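Local coordinates for protein cystathionine gamma-lyase (Saccharomyces cerevisiae, PDB 1N8P) that belongs to the Cys/Met metabolism family of pyridoxal-5'-phosphate-dependent enzymes and holds pyridoxal-5'-phosphate in a ligand pocket, at residues A[381-384]-A[385-388]. Sequence-based numbering, arbitrary orientation.
Sequences LEDI and KQAL
Lys385 reaches back along its helix to Glu382, forming a salt bridge of 3.1 Å from Lys385 NZ to Glu382 OE2. The ammonium meets OE2 nearly along the C-O axis. In Lys385, CG lies anti to the carbonyl carbon and beside the backbone N (chi1 -56°), and the chain is extended from there on, which carries NZ toward the preceding turn. Glu382 bends at chi2 (65°), bringing its carboxylate to the lysine.

The aliphatic part of the same lysine packs on Leu381. Lys385 CE lies 3.6 Å from Leu381 CG, and the two side chains cross at a slant. Both also touch Phe270 of helix 253-271.

Backbone bonds hold the turns together. Lys385 N donates to Leu381 O (3.2 Å), an oxygen that also accepts from Ile384 N. Gln386 N bonds to Glu382 O at 3.2 Å. Leu388 N gives Ile384 O a weak bond.

Asp383 is buried, and its OD2 accepts a hydrogen bond from Leu328 N. Ile384, Ala387 and Leu388 rest on Phe322 of helix 316-325.

This is an i to i+3 salt bridge on an amphipathic helix, here the C-terminal helix 377-392, whose apolar side packs on helices 253-271 and 316-325.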
# COMPACT_ATOMS: atom_id res chain seq x y z
N LEU A 381 13.19 -9.15 30.80
CA LEU A 381 13.99 -9.93 31.72
C LEU A 381 13.00 -10.48 32.74
O LEU A 381 12.90 -11.68 32.94
CB LEU A 381 15.04 -9.06 32.42
CG LEU A 381 16.17 -9.83 33.12
CD1 LEU A 381 16.81 -10.82 32.15
CD2 LEU A 381 17.20 -8.86 33.61
N GLU A 382 12.24 -9.59 33.37
CA GLU A 382 11.27 -10.02 34.38
C GLU A 382 10.26 -11.00 33.83
O GLU A 382 9.63 -11.75 34.56
CB GLU A 382 10.55 -8.81 34.97
CG GLU A 382 10.08 -9.02 36.42
CD GLU A 382 11.23 -9.21 37.43
OE1 GLU A 382 10.93 -9.47 38.62
OE2 GLU A 382 12.42 -9.09 37.04
N ASP A 383 10.10 -11.02 32.52
CA ASP A 383 9.15 -11.94 31.92
C ASP A 383 9.75 -13.34 31.67
O ASP A 383 9.02 -14.34 31.64
CB ASP A 383 8.61 -11.35 30.63
CG ASP A 383 7.57 -12.24 29.99
OD1 ASP A 383 6.62 -12.61 30.69
OD2 ASP A 383 7.71 -12.57 28.79
N ILE A 384 11.07 -13.42 31.49
CA ILE A 384 11.75 -14.69 31.29
C ILE A 384 11.77 -15.39 32.65
O ILE A 384 11.54 -16.59 32.75
CB ILE A 384 13.21 -14.49 30.87
CG1 ILE A 384 13.29 -13.71 29.56
CG2 ILE A 384 13.88 -15.83 30.74
CD1 ILE A 384 12.93 -14.52 28.36
N LYS A 385 12.05 -14.62 33.70
CA LYS A 385 12.09 -15.12 35.08
C LYS A 385 10.75 -15.74 35.40
O LYS A 385 10.63 -16.94 35.65
CB LYS A 385 12.35 -13.96 36.05
CG LYS A 385 13.61 -13.17 35.73
CD LYS A 385 13.86 -12.02 36.70
CE LYS A 385 15.07 -11.18 36.25
NZ LYS A 385 15.36 -9.99 37.13
N GLN A 386 9.74 -14.89 35.37
CA GLN A 386 8.37 -15.26 35.62
C GLN A 386 7.94 -16.50 34.84
O GLN A 386 6.93 -17.11 35.18
CB GLN A 386 7.49 -14.06 35.28
CG GLN A 386 5.99 -14.29 35.30
CD GLN A 386 5.49 -15.05 34.10
OE1 GLN A 386 6.01 -14.90 32.99
NE2 GLN A 386 4.47 -15.87 34.30
N ALA A 387 8.69 -16.88 33.82
CA ALA A 387 8.29 -18.04 33.02
C ALA A 387 9.11 -19.28 33.30
O ALA A 387 8.69 -20.39 32.95
CB ALA A 387 8.32 -17.70 31.54
N LEU A 388 10.28 -19.12 33.91
CA LEU A 388 11.10 -20.28 34.23
C LEU A 388 10.34 -21.00 35.31
O LEU A 388 10.14 -22.21 35.23
CB LEU A 388 12.47 -19.88 34.78
CG LEU A 388 13.55 -19.41 33.80
CD1 LEU A 388 14.83 -19.09 34.57
CD2 LEU A 388 13.78 -20.48 32.76